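Local coordinates for protein DotI (Legionella pneumophila, PDB 3WZ4) that is a component of an inner-membrane complex essential for type IVB secretion, the piece described being its periplasmic domain, whose own role is not settled, at residues F22-V27 against L66-V71; A70-A75 against V92-L97; P76-K81 against Y88-Q93; V113-T118 against S132-G137. All coordinates share one frame; numbering follows the deposited sequence. Where two conformers were deposited one is given.

Interaction 1 (F22-V27 against L66-V71)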
loop_
_atom_site.group_PDB
_atom_site.type_symbol
_atom_site.label_atom_id
_atom_site.label_comp_id
_atom_site.label_asym_id
_atom_site.label_seq_id
_atom_site.Cartn_x
_atom_site.Cartn_y
_atom_site.Cartn_z
ATOM N N PHE A 22 5.096 3.287 0.952
ATOM C CA PHE A 22 5.729 4.404 1.643
ATOM C C PHE A 22 7.245 4.255 1.685
ATOM O O PHE A 22 7.899 4.697 2.631
ATOM C CB PHE A 22 5.163 4.553 3.056
ATOM C CG PHE A 22 3.745 5.041 3.083
ATOM C CD1 PHE A 22 3.468 6.398 3.065
ATOM C CD2 PHE A 22 2.689 4.147 3.110
ATOM C CE1 PHE A 22 2.164 6.856 3.083
ATOM C CE2 PHE A 22 1.381 4.599 3.131
ATOM C CZ PHE A 22 1.120 5.954 3.118
ATOM N N THR A 23 7.799 3.629 0.651
ATOM C CA THR A 23 9.241 3.438 0.559
ATOM C C THR A 23 9.747 3.934 -0.792
ATOM O O THR A 23 9.834 3.168 -1.749
ATOM C CB THR A 23 9.628 1.954 0.758
ATOM O OG1 THR A 23 9.083 1.479 1.995
ATOM C CG2 THR A 23 11.143 1.786 0.782
ATOM N N TYR A 24 10.068 5.222 -0.862
ATOM C CA TYR A 24 10.539 5.839 -2.097
ATOM C C TYR A 24 11.234 7.166 -1.797
ATOM O O TYR A 24 11.316 7.579 -0.640
ATOM C CB TYR A 24 9.375 6.063 -3.063
ATOM C CG TYR A 24 8.386 7.110 -2.598
ATOM C CD1 TYR A 24 7.355 6.785 -1.725
ATOM C CD2 TYR A 24 8.481 8.424 -3.034
ATOM C CE1 TYR A 24 6.448 7.743 -1.297
ATOM C CE2 TYR A 24 7.580 9.390 -2.609
ATOM C CZ TYR A 24 6.567 9.045 -1.744
ATOM O OH TYR A 24 5.669 10.002 -1.323
ATOM N N ASN A 25 11.737 7.829 -2.834
ATOM C CA ASN A 25 12.433 9.102 -2.653
ATOM C C ASN A 25 12.416 9.980 -3.900
ATOM O O ASN A 25 11.926 9.565 -4.953
ATOM C CB ASN A 25 13.874 8.875 -2.187
ATOM C CG ASN A 25 14.675 8.033 -3.160
ATOM O OD1 ASN A 25 14.998 8.476 -4.261
ATOM N ND2 ASN A 25 15.009 6.811 -2.752
ATOM N N PHE A 26 12.964 11.187 -3.777
ATOM C CA PHE A 26 12.920 12.174 -4.856
ATOM C C PHE A 26 13.616 11.701 -6.132
ATOM O O PHE A 26 13.369 12.228 -7.214
ATOM C CB PHE A 26 13.477 13.535 -4.395
ATOM C CG PHE A 26 14.948 13.526 -4.070
ATOM C CD1 PHE A 26 15.404 13.021 -2.864
ATOM C CD2 PHE A 26 15.872 14.042 -4.965
ATOM C CE1 PHE A 26 16.756 13.018 -2.561
ATOM C CE2 PHE A 26 17.227 14.044 -4.666
ATOM C CZ PHE A 26 17.669 13.529 -3.462
ATOM N N VAL A 27 14.470 10.691 -6.007
ATOM C CA VAL A 27 15.191 10.175 -7.166
ATOM C C VAL A 27 14.482 8.995 -7.831
ATOM O O VAL A 27 14.261 9.003 -9.040
ATOM C CB VAL A 27 16.629 9.764 -6.800
ATOM C CG1 VAL A 27 17.370 9.263 -8.036
ATOM C CG2 VAL A 27 17.366 10.929 -6.168
ATOM N N LEU A 66 13.265 14.491 -0.429
ATOM C CA LEU A 66 13.227 13.645 0.758
ATOM C C LEU A 66 13.343 12.163 0.429
ATOM O O LEU A 66 13.205 11.749 -0.722
ATOM C CB LEU A 66 11.923 13.873 1.519
ATOM C CG LEU A 66 11.539 15.323 1.803
ATOM C CD1 LEU A 66 10.099 15.392 2.270
ATOM C CD2 LEU A 66 12.481 15.951 2.820
ATOM N N VAL A 67 13.594 11.371 1.463
ATOM C CA VAL A 67 13.537 9.924 1.359
ATOM C C VAL A 67 12.410 9.447 2.260
ATOM O O VAL A 67 12.383 9.765 3.450
ATOM C CB VAL A 67 14.855 9.270 1.808
ATOM C CG1 VAL A 67 14.699 7.759 1.882
ATOM C CG2 VAL A 67 15.990 9.653 0.865
ATOM N N VAL A 68 11.470 8.702 1.693
ATOM C CA VAL A 68 10.338 8.209 2.465
ATOM C C VAL A 68 10.531 6.755 2.880
ATOM O O VAL A 68 10.920 5.913 2.071
ATOM C CB VAL A 68 9.023 8.342 1.681
ATOM C CG1 VAL A 68 7.839 8.059 2.591
ATOM C CG2 VAL A 68 8.912 9.733 1.082
ATOM N N SER A 69 10.260 6.471 4.149
ATOM C CA SER A 69 10.329 5.112 4.669
ATOM C C SER A 69 9.186 4.887 5.646
ATOM O O SER A 69 8.488 5.830 6.020
ATOM C CB SER A 69 11.672 4.863 5.360
ATOM O OG SER A 69 11.816 5.683 6.508
ATOM N N ALA A 70 8.992 3.639 6.054
ATOM C CA ALA A 70 7.923 3.311 6.991
ATOM C C ALA A 70 8.149 1.974 7.682
ATOM O O ALA A 70 8.826 1.092 7.154
ATOM C CB ALA A 70 6.574 3.322 6.285
ATOM N N VAL A 71 7.575 1.833 8.870
ATOM C CA VAL A 71 7.625 0.578 9.604
ATOM C C VAL A 71 6.253 0.295 10.192
ATOM O O VAL A 71 5.508 1.223 10.516
ATOM C CB VAL A 71 8.663 0.622 10.745
ATOM C CG1 VAL A 71 10.066 0.834 10.188
ATOM C CG2 VAL A 71 8.306 1.711 11.746
HETATM O O HOH W 1 10.439 1.752 4.268
#

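Interaction 2 (A70-A75 against V92-L97)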
loop_
_atom_site.group_PDB
_atom_site.type_symbol
_atom_site.label_atom_id
_atom_site.label_comp_id
_atom_site.label_asym_id
_atom_site.label_seq_id
_atom_site.Cartn_x
_atom_site.Cartn_y
_atom_site.Cartn_z
ATOM N N ALA A 70 8.992 3.639 6.054
ATOM C CA ALA A 70 7.923 3.311 6.991
ATOM C C ALA A 70 8.149 1.974 7.682
ATOM O O ALA A 70 8.826 1.092 7.154
ATOM C CB ALA A 70 6.574 3.322 6.285
ATOM N N VAL A 71 7.575 1.833 8.870
ATOM C CA VAL A 71 7.625 0.578 9.604
ATOM C C VAL A 71 6.253 0.295 10.192
ATOM O O VAL A 71 5.508 1.223 10.516
ATOM C CB VAL A 71 8.663 0.622 10.745
ATOM C CG1 VAL A 71 10.066 0.834 10.188
ATOM C CG2 VAL A 71 8.306 1.711 11.746
ATOM N N ALA A 72 5.916 -0.984 10.321
ATOM C CA ALA A 72 4.641 -1.375 10.910
ATOM C C ALA A 72 4.624 -1.070 12.404
ATOM O O ALA A 72 5.540 -1.448 13.133
ATOM C CB ALA A 72 4.371 -2.851 10.665
ATOM N N THR A 73 3.580 -0.376 12.849
ATOM C CA THR A 73 3.432 -0.017 14.257
ATOM C C THR A 73 2.832 -1.166 15.059
ATOM O O THR A 73 3.245 -1.432 16.189
ATOM C CB THR A 73 2.557 1.240 14.421
ATOM O OG1 THR A 73 3.366 2.406 14.225
ATOM C CG2 THR A 73 1.940 1.291 15.811
ATOM N N ARG A 74 1.856 -1.841 14.465
ATOM C CA ARG A 74 1.266 -3.037 15.054
ATOM C C ARG A 74 0.995 -4.063 13.961
ATOM O O ARG A 74 1.083 -3.752 12.772
ATOM C CB ARG A 74 -0.018 -2.691 15.815
ATOM C CG ARG A 74 0.241 -2.150 17.213
ATOM C CD ARG A 74 -0.832 -1.176 17.675
ATOM N NE ARG A 74 -2.033 -1.831 18.190
ATOM C CZ ARG A 74 -2.066 -2.579 19.289
ATOM N NH1 ARG A 74 -0.956 -2.792 19.983
ATOM N NH2 ARG A 74 -3.206 -3.127 19.692
ATOM N N ALA A 75 0.679 -5.287 14.363
ATOM C CA ALA A 75 0.385 -6.342 13.403
ATOM C C ALA A 75 -0.867 -6.004 12.598
ATOM O O ALA A 75 -1.801 -5.389 13.118
ATOM C CB ALA A 75 0.220 -7.677 14.112
ATOM N N VAL A 92 -8.105 -5.649 5.199
ATOM C CA VAL A 92 -6.956 -5.660 6.099
ATOM C C VAL A 92 -6.529 -4.264 6.547
ATOM O O VAL A 92 -6.437 -3.343 5.740
ATOM C CB VAL A 92 -5.748 -6.352 5.440
ATOM C CG1 VAL A 92 -4.496 -6.159 6.280
ATOM C CG2 VAL A 92 -6.040 -7.832 5.220
ATOM N N GLN A 93 -6.252 -4.126 7.839
ATOM C CA GLN A 93 -5.871 -2.843 8.406
ATOM C C GLN A 93 -4.561 -2.951 9.178
ATOM O O GLN A 93 -4.328 -3.927 9.891
ATOM C CB GLN A 93 -6.978 -2.327 9.323
ATOM C CG GLN A 93 -6.725 -0.937 9.871
ATOM C CD GLN A 93 -7.921 -0.386 10.617
ATOM O OE1 GLN A 93 -8.843 0.162 10.013
ATOM N NE2 GLN A 93 -7.919 -0.542 11.938
HETATM N N MSE A 94 -3.707 -1.944 9.025
HETATM C CA MSE A 94 -2.423 -1.920 9.717
HETATM C C MSE A 94 -1.963 -0.488 9.953
HETATM O O MSE A 94 -1.977 0.331 9.037
HETATM C CB MSE A 94 -1.360 -2.681 8.917
HETATM C CG MSE A 94 -0.098 -2.997 9.715
HETATM SE SE MSE A 94 1.269 -3.940 8.685
HETATM C CE MSE A 94 1.815 -2.471 7.524
ATOM N N PRO A 95 -1.564 -0.180 11.195
ATOM C CA PRO A 95 -1.006 1.132 11.528
ATOM C C PRO A 95 0.485 1.185 11.205
ATOM O O PRO A 95 1.185 0.187 11.365
ATOM C CB PRO A 95 -1.218 1.214 13.039
ATOM C CG PRO A 95 -1.096 -0.203 13.493
ATOM C CD PRO A 95 -1.662 -1.055 12.377
ATOM N N ILE A 96 0.964 2.337 10.754
ATOM C CA ILE A 96 2.367 2.476 10.387
ATOM C C ILE A 96 2.944 3.806 10.853
ATOM O O ILE A 96 2.207 4.757 11.119
ATOM C CB ILE A 96 2.567 2.369 8.854
ATOM C CG1 ILE A 96 1.845 3.513 8.140
ATOM C CG2 ILE A 96 2.085 1.026 8.339
ATOM C CD1 ILE A 96 1.982 3.477 6.629
ATOM N N LEU A 97 4.267 3.862 10.948
ATOM C CA LEU A 97 4.964 5.112 11.215
ATOM C C LEU A 97 5.758 5.521 9.979
ATOM O O LEU A 97 6.748 4.881 9.632
ATOM C CB LEU A 97 5.902 4.970 12.414
ATOM C CG LEU A 97 6.668 6.242 12.786
ATOM C CD1 LEU A 97 5.698 7.341 13.204
ATOM C CD2 LEU A 97 7.694 5.969 13.881
HETATM O O HOH W 2 1.416 4.094 13.880
#

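Interaction 3 (P76-K81 against Y88-Q93)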
loop_
_atom_site.group_PDB
_atom_site.type_symbol
_atom_site.label_atom_id
_atom_site.label_comp_id
_atom_site.label_asym_id
_atom_site.label_seq_id
_atom_site.Cartn_x
_atom_site.Cartn_y
_atom_site.Cartn_z
ATOM N N PRO A 76 -0.880 -6.396 11.317
ATOM C CA PRO A 76 -2.061 -6.204 10.473
ATOM C C PRO A 76 -3.185 -7.128 10.918
ATOM O O PRO A 76 -2.917 -8.248 11.353
ATOM C CB PRO A 76 -1.564 -6.605 9.082
ATOM C CG PRO A 76 -0.443 -7.549 9.343
ATOM C CD PRO A 76 0.227 -7.036 10.584
ATOM N N ILE A 77 -4.424 -6.660 10.816
ATOM C CA ILE A 77 -5.569 -7.467 11.218
ATOM C C ILE A 77 -6.610 -7.547 10.108
ATOM O O ILE A 77 -6.771 -6.615 9.323
ATOM C CB ILE A 77 -6.245 -6.904 12.487
ATOM C CG1 ILE A 77 -6.769 -5.491 12.229
ATOM C CG2 ILE A 77 -5.277 -6.915 13.666
ATOM C CD1 ILE A 77 -7.392 -4.841 13.449
ATOM N N ILE A 78 -7.305 -8.676 10.042
ATOM C CA ILE A 78 -8.427 -8.820 9.127
ATOM C C ILE A 78 -9.685 -8.303 9.809
ATOM O O ILE A 78 -10.152 -8.889 10.782
ATOM C CB ILE A 78 -8.628 -10.285 8.712
ATOM C CG1 ILE A 78 -7.412 -10.780 7.926
ATOM C CG2 ILE A 78 -9.902 -10.445 7.888
ATOM C CD1 ILE A 78 -7.406 -12.272 7.696
ATOM N N LEU A 79 -10.213 -7.190 9.310
ATOM C CA LEU A 79 -11.441 -6.617 9.847
ATOM C C LEU A 79 -12.635 -7.462 9.427
ATOM O O LEU A 79 -13.604 -7.611 10.173
ATOM C CB LEU A 79 -11.629 -5.182 9.349
ATOM C CG LEU A 79 -10.547 -4.155 9.694
ATOM C CD1 LEU A 79 -10.868 -2.820 9.048
ATOM C CD2 LEU A 79 -10.396 -3.999 11.205
ATOM N N GLN A 80 -12.555 -8.014 8.221
ATOM C CA GLN A 80 -13.655 -8.781 7.658
ATOM C C GLN A 80 -13.186 -9.519 6.411
ATOM O O GLN A 80 -12.339 -9.022 5.670
ATOM C CB GLN A 80 -14.817 -7.849 7.312
ATOM C CG GLN A 80 -16.060 -8.560 6.817
ATOM C CD GLN A 80 -17.265 -7.641 6.742
ATOM O OE1 GLN A 80 -17.161 -6.493 6.308
ATOM N NE2 GLN A 80 -18.417 -8.142 7.176
ATOM N N LYS A 81 -13.729 -10.711 6.191
ATOM C CA LYS A 81 -13.430 -11.473 4.988
ATOM C C LYS A 81 -14.693 -12.124 4.441
ATOM O O LYS A 81 -15.685 -12.266 5.155
ATOM C CB LYS A 81 -12.347 -12.525 5.255
ATOM C CG LYS A 81 -12.691 -13.526 6.352
ATOM C CD LYS A 81 -11.539 -14.500 6.591
ATOM C CE LYS A 81 -11.891 -15.528 7.656
ATOM N NZ LYS A 81 -10.827 -16.560 7.800
ATOM N N TYR A 88 -13.511 -13.980 -3.446
ATOM C CA TYR A 88 -13.200 -13.974 -2.025
ATOM C C TYR A 88 -12.292 -12.797 -1.708
ATOM O O TYR A 88 -11.353 -12.511 -2.451
ATOM C CB TYR A 88 -12.543 -15.287 -1.593
ATOM C CG TYR A 88 -12.747 -15.588 -0.123
ATOM C CD1 TYR A 88 -11.875 -15.092 0.839
ATOM C CD2 TYR A 88 -13.827 -16.349 0.303
ATOM C CE1 TYR A 88 -12.066 -15.358 2.181
ATOM C CE2 TYR A 88 -14.025 -16.620 1.645
ATOM C CZ TYR A 88 -13.143 -16.122 2.576
ATOM O OH TYR A 88 -13.339 -16.389 3.907
ATOM N N SER A 89 -12.574 -12.113 -0.603
ATOM C CA SER A 89 -11.876 -10.876 -0.287
ATOM C C SER A 89 -11.513 -10.745 1.190
ATOM O O SER A 89 -12.066 -11.436 2.043
ATOM C CB SER A 89 -12.719 -9.677 -0.723
ATOM O OG SER A 89 -13.029 -9.754 -2.101
ATOM N N TRP A 90 -10.580 -9.844 1.473
ATOM C CA TRP A 90 -10.127 -9.572 2.829
ATOM C C TRP A 90 -9.992 -8.076 3.029
ATOM O O TRP A 90 -9.354 -7.394 2.228
ATOM C CB TRP A 90 -8.745 -10.184 3.076
ATOM C CG TRP A 90 -8.677 -11.673 3.023
ATOM C CD1 TRP A 90 -8.731 -12.537 4.082
ATOM C CD2 TRP A 90 -8.508 -12.482 1.856
ATOM N NE1 TRP A 90 -8.615 -13.831 3.642
ATOM C CE2 TRP A 90 -8.479 -13.826 2.279
ATOM C CE3 TRP A 90 -8.383 -12.200 0.492
ATOM C CZ2 TRP A 90 -8.334 -14.886 1.387
ATOM C CZ3 TRP A 90 -8.239 -13.253 -0.392
ATOM C CH2 TRP A 90 -8.216 -14.580 0.059
ATOM N N ARG A 91 -10.585 -7.557 4.097
ATOM C CA ARG A 91 -10.354 -6.166 4.467
ATOM C C ARG A 91 -9.292 -6.129 5.560
ATOM O O ARG A 91 -9.537 -6.539 6.695
ATOM C CB ARG A 91 -11.650 -5.490 4.919
ATOM C CG ARG A 91 -11.687 -3.998 4.616
ATOM C CD ARG A 91 -13.051 -3.384 4.904
ATOM N NE ARG A 91 -14.105 -3.918 4.042
ATOM C CZ ARG A 91 -14.412 -3.433 2.842
ATOM N NH1 ARG A 91 -13.741 -2.403 2.347
ATOM N NH2 ARG A 91 -15.390 -3.982 2.135
ATOM N N VAL A 92 -8.105 -5.649 5.199
ATOM C CA VAL A 92 -6.956 -5.660 6.099
ATOM C C VAL A 92 -6.529 -4.264 6.547
ATOM O O VAL A 92 -6.437 -3.343 5.740
ATOM C CB VAL A 92 -5.748 -6.352 5.440
ATOM C CG1 VAL A 92 -4.496 -6.159 6.280
ATOM C CG2 VAL A 92 -6.040 -7.832 5.220
ATOM N N GLN A 93 -6.252 -4.126 7.839
ATOM C CA GLN A 93 -5.871 -2.843 8.406
ATOM C C GLN A 93 -4.561 -2.951 9.178
ATOM O O GLN A 93 -4.328 -3.927 9.891
ATOM C CB GLN A 93 -6.978 -2.327 9.323
ATOM C CG GLN A 93 -6.725 -0.937 9.871
ATOM C CD GLN A 93 -7.921 -0.386 10.617
ATOM O OE1 GLN A 93 -8.843 0.162 10.013
ATOM N NE2 GLN A 93 -7.919 -0.542 11.938
HETATM O O HOH W 3 -11.190 -17.683 4.783
#

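Interaction 4 (V113-T118 against S132-G137)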
loop_
_atom_site.group_PDB
_atom_site.type_symbol
_atom_site.label_atom_id
_atom_site.label_comp_id
_atom_site.label_asym_id
_atom_site.label_seq_id
_atom_site.Cartn_x
_atom_site.Cartn_y
_atom_site.Cartn_z
ATOM N N VAL A 113 -3.358 2.217 7.522
ATOM C CA VAL A 113 -3.652 1.799 6.159
ATOM C C VAL A 113 -4.771 0.764 6.165
ATOM O O VAL A 113 -4.734 -0.206 6.924
ATOM C CB VAL A 113 -2.410 1.204 5.467
ATOM C CG1 VAL A 113 -2.752 0.755 4.058
ATOM C CG2 VAL A 113 -1.271 2.215 5.448
ATOM N N THR A 114 -5.777 0.979 5.326
ATOM C CA THR A 114 -6.853 0.011 5.190
ATOM C C THR A 114 -6.944 -0.439 3.740
ATOM O O THR A 114 -7.072 0.380 2.829
ATOM C CB THR A 114 -8.199 0.586 5.660
ATOM O OG1 THR A 114 -8.024 1.234 6.926
ATOM C CG2 THR A 114 -9.231 -0.523 5.804
HETATM N N MSE A 115 -6.864 -1.748 3.532
HETATM C CA MSE A 115 -6.832 -2.309 2.190
HETATM C C MSE A 115 -7.961 -3.308 1.968
HETATM O O MSE A 115 -8.270 -4.123 2.841
HETATM C CB MSE A 115 -5.488 -2.999 1.936
HETATM C CG MSE A 115 -4.282 -2.070 1.931
HETATM SE SE MSE A 115 -2.584 -3.035 2.110
HETATM C CE MSE A 115 -2.614 -3.345 4.037
ATOM N N LEU A 116 -8.580 -3.236 0.798
ATOM C CA LEU A 116 -9.468 -4.297 0.354
ATOM C C LEU A 116 -8.681 -5.190 -0.594
ATOM O O LEU A 116 -8.207 -4.738 -1.634
ATOM C CB LEU A 116 -10.714 -3.732 -0.334
ATOM C CG LEU A 116 -11.679 -4.770 -0.915
ATOM C CD1 LEU A 116 -12.238 -5.664 0.182
ATOM C CD2 LEU A 116 -12.807 -4.100 -1.689
ATOM N N ILE A 117 -8.521 -6.451 -0.219
ATOM C CA ILE A 117 -7.752 -7.390 -1.023
ATOM C C ILE A 117 -8.668 -8.458 -1.608
ATOM O O ILE A 117 -9.499 -9.027 -0.899
ATOM C CB ILE A 117 -6.635 -8.047 -0.187
ATOM C CG1 ILE A 117 -5.618 -6.990 0.248
ATOM C CG2 ILE A 117 -5.959 -9.167 -0.967
ATOM C CD1 ILE A 117 -4.497 -7.536 1.100
ATOM N N THR A 118 -8.526 -8.717 -2.904
ATOM C CA THR A 118 -9.380 -9.690 -3.573
ATOM C C THR A 118 -8.588 -10.713 -4.380
ATOM O O THR A 118 -7.529 -10.409 -4.927
ATOM C CB THR A 118 -10.390 -9.000 -4.508
ATOM O OG1 THR A 118 -9.689 -8.367 -5.584
ATOM C CG2 THR A 118 -11.188 -7.953 -3.748
ATOM N N SER A 132 -7.653 -3.883 -4.221
ATOM C CA SER A 132 -8.699 -3.171 -4.954
ATOM C C SER A 132 -8.934 -1.772 -4.390
ATOM O O SER A 132 -9.386 -0.874 -5.097
ATOM C CB SER A 132 -10.008 -3.966 -4.943
ATOM O OG SER A 132 -9.940 -5.062 -5.840
ATOM N N GLN A 133 -8.629 -1.591 -3.111
ATOM C CA GLN A 133 -8.755 -0.281 -2.490
ATOM C C GLN A 133 -7.650 -0.062 -1.473
ATOM O O GLN A 133 -7.354 -0.937 -0.661
ATOM C CB GLN A 133 -10.124 -0.105 -1.828
ATOM C CG GLN A 133 -10.363 1.308 -1.315
ATOM C CD GLN A 133 -11.726 1.486 -0.678
ATOM O OE1 GLN A 133 -12.128 0.706 0.183
ATOM N NE2 GLN A 133 -12.445 2.522 -1.099
ATOM N N PHE A 134 -7.046 1.119 -1.531
ATOM C CA PHE A 134 -5.948 1.482 -0.655
ATOM C C PHE A 134 -6.304 2.797 0.032
ATOM O O PHE A 134 -6.334 3.849 -0.604
ATOM C CB PHE A 134 -4.669 1.639 -1.476
ATOM C CG PHE A 134 -3.411 1.653 -0.655
ATOM C CD1 PHE A 134 -2.958 2.828 -0.074
ATOM C CD2 PHE A 134 -2.670 0.495 -0.478
ATOM C CE1 PHE A 134 -1.795 2.845 0.672
ATOM C CE2 PHE A 134 -1.506 0.507 0.269
ATOM C CZ PHE A 134 -1.068 1.681 0.843
ATOM N N VAL A 135 -6.589 2.735 1.326
ATOM C CA VAL A 135 -7.001 3.926 2.059
ATOM C C VAL A 135 -6.045 4.253 3.200
ATOM O O VAL A 135 -5.709 3.390 4.012
ATOM C CB VAL A 135 -8.431 3.791 2.600
ATOM C CG1 VAL A 135 -8.786 4.987 3.466
ATOM C CG2 VAL A 135 -9.420 3.644 1.447
ATOM N N VAL A 136 -5.608 5.507 3.251
ATOM C CA VAL A 136 -4.707 5.966 4.298
ATOM C C VAL A 136 -5.400 7.002 5.174
ATOM O O VAL A 136 -6.127 7.861 4.677
ATOM C CB VAL A 136 -3.423 6.586 3.708
ATOM C CG1 VAL A 136 -2.520 7.101 4.822
ATOM C CG2 VAL A 136 -2.688 5.569 2.844
ATOM N N GLY A 137 -5.176 6.912 6.480
ATOM C CA GLY A 137 -5.734 7.867 7.419
ATOM C C GLY A 137 -4.841 7.998 8.635
ATOM O O GLY A 137 -3.901 7.221 8.799
HETATM O O HOH W 4 -7.163 3.561 6.772
HETATM O O HOH W 5 -10.014 -0.039 2.154
#

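Interaction 1 (F22-V27 against L66-V71)
Y24 and V68 meet through both backbone and side chain, where the short edge strand 24-25 runs antiparallel to the start of strand 67-84. Among the polar contacts, Y24 O takes the amide of V68 (N to O 2.6 Å), while the return bond from Y24 N to V68 O is longer and more bent, at 138°. F26 N bonds to L66 O, and that oxygen also sits at the edge of the F26 ring, in its plane, 3.3 Å from CD1. A water joins T23 OG1 to A70 N; the same hydroxyl also bonds to I19 O. N25 OD1 accepts from V27 N at 2.9 Å, forming an Asx turn as the edge strand ends. The apolar contacts centre on V68 and, further along, on A70. V68 CG2 stands over one face of the Y24 ring, shifted toward the rim, in a CH-pi contact 3.9 Å from the centroid. A chi1 of 68° puts Y24 CG between the backbone N and the carbonyl carbon, which lays the ring alongside the valine. F22 CB packs on A70 CB. V61 of helix 57-63 packs on Y24 and V68, Y29 and E32 of helix 29-35 reach Y24, and I96 and V98 of strand 87-101 touch F22.

Interaction 2 (A70-A75 against V92-L97)
T73 OG1 lies 2.6 Å from a water that also makes a weak bond to I96 O, so the hydroxyl is tied by one bridging solvent molecule to the strand opposite. The backbone of T73 adds a direct bond, its N reaching P95 O at 2.9 Å from above the carbonyl plane. V71 and L97 form a regular antiparallel hydrogen-bonded pair: L97 N to V71 O is the straighter bond at 169°, and V71 N returns one to L97 O. Their side chains run alongside one another, V71 CG2 against L97 CB.

After A72 the chain leaves the strand and bends over the proline. P95 CB packs on T73 CB, while CG lies against R74 N and, at 3.6 Å, R74 CB. Selenomethionine M94 runs out extended through CG to SE (chi2 -179°), setting SE 3.8 Å from A72 CB, while CG approaches R74 O at 3.4 Å. Helix 7-21 packs on M94 through N15 and A18.

P95 has no amide hydrogen to offer strand 67-84. That is consistent with direct bonds between 70-75 and 92-97 ending at T73, where proline packs on T73 and R74 and selenium on A72, before pairing resumes at I77 with Q93.

Interaction 3 (P76-K81 against Y88-Q93)
I78 and W90 project side by side from the same face of the hairpin, and the outer methyl CD1 of the isoleucine settles against the indole at CD1, 3.9 Å away. K81 CB comes up to the same indole atom, so two aliphatic groups bear on one corner of W90, both obliquely. Next along this face the V92 methyls fill the dip between P76 and I78: CG1 meets P76 CB and CG2 meets I78 CG1. At the corner of the chain, L79 CD1 lies across the Q93 side chain, 3.9 Å from its CB.

K81 starts with CG between its N and carbonyl carbon (chi1 58°) and then runs extended, which carries CG and CD past Y88 OH. A water bonded to both K81 NZ and Y88 OH closes this end.

Backbone bonds keep these shapes aligned: I77 and Q93 exchange a pair, L79 N reaches R91 O, and R91 N meets Q80 O at 176°. Chemically, the face turned to helix 7-21 is apolar along P76, I78 and V92 and becomes polar at D7, at the start of that helix, whose carboxylate forms a salt bridge with K81 NZ and accepts from W90 NE1; this would probably favour the charged lysine.

Interaction 4 (V113-T118 against S132-G137)
V113 crosses the F134 ring obliquely, laying CG1 over one face, offset toward the rim, in a CH-pi contact 4.1 Å from the centroid. With CG anti to the backbone N (chi1 -165°), F134 swings its ring toward strand 106-119 and places it against both V113 and M115. Selenomethionine M115 instead runs alongside the phenylalanine in the same direction: CG touches CD2 of F134 at 3.9 Å, and SE makes an oblique Met-aromatic contact 5.1 Å from the centroid. F48 adds an edge-to-face ring contact with F134.

On the other face, L116 and Q133 stand abreast, their CB atoms 4.0 Å apart, and T114 lies beside V135. One water links T114 OG1 to V135 O; a second runs from Q133 OE1 to T114 O, the latter bond weak. T114 and V135 also exchange backbone bonds. S132 and Q133 both face L116, in a classic beta bulge: L116 N bonds to Q133 O, and S132 N to L116 O. S132 OG turns to E43 and T41, with only a weak bond from T118 OG1.

The chemistry thus differs by face: selenium and hydrocarbon gather round one aromatic ring, while the other face is mixed, L116 and V135 beside T114, Q133 and two waters.

The four contacts follow one antiparallel sheet from edge to edge: interaction 1 joins 24-25 to 67-84, interactions 2 and 3 pair 67-84 with 87-101, and interaction 4 pairs 106-119 with 129-138. Along the chain interaction 2 begins where 1 ends, sharing A70 and V71; 2 and 3 end together, sharing V92 and Q93, before 4 opens. Centres of 2 and 3 lie about 14 Å apart, those of 3 and 4 about 9 Å, joined by backbone bonds such as W90 N to I117 O. Interactions 1 and 3, about 26 Å apart between centres, do not touch. F22 of interaction 1 packs against I96 and V136. This curved sheet backed by helices suits the NTF2-like clan of this periplasmic domain.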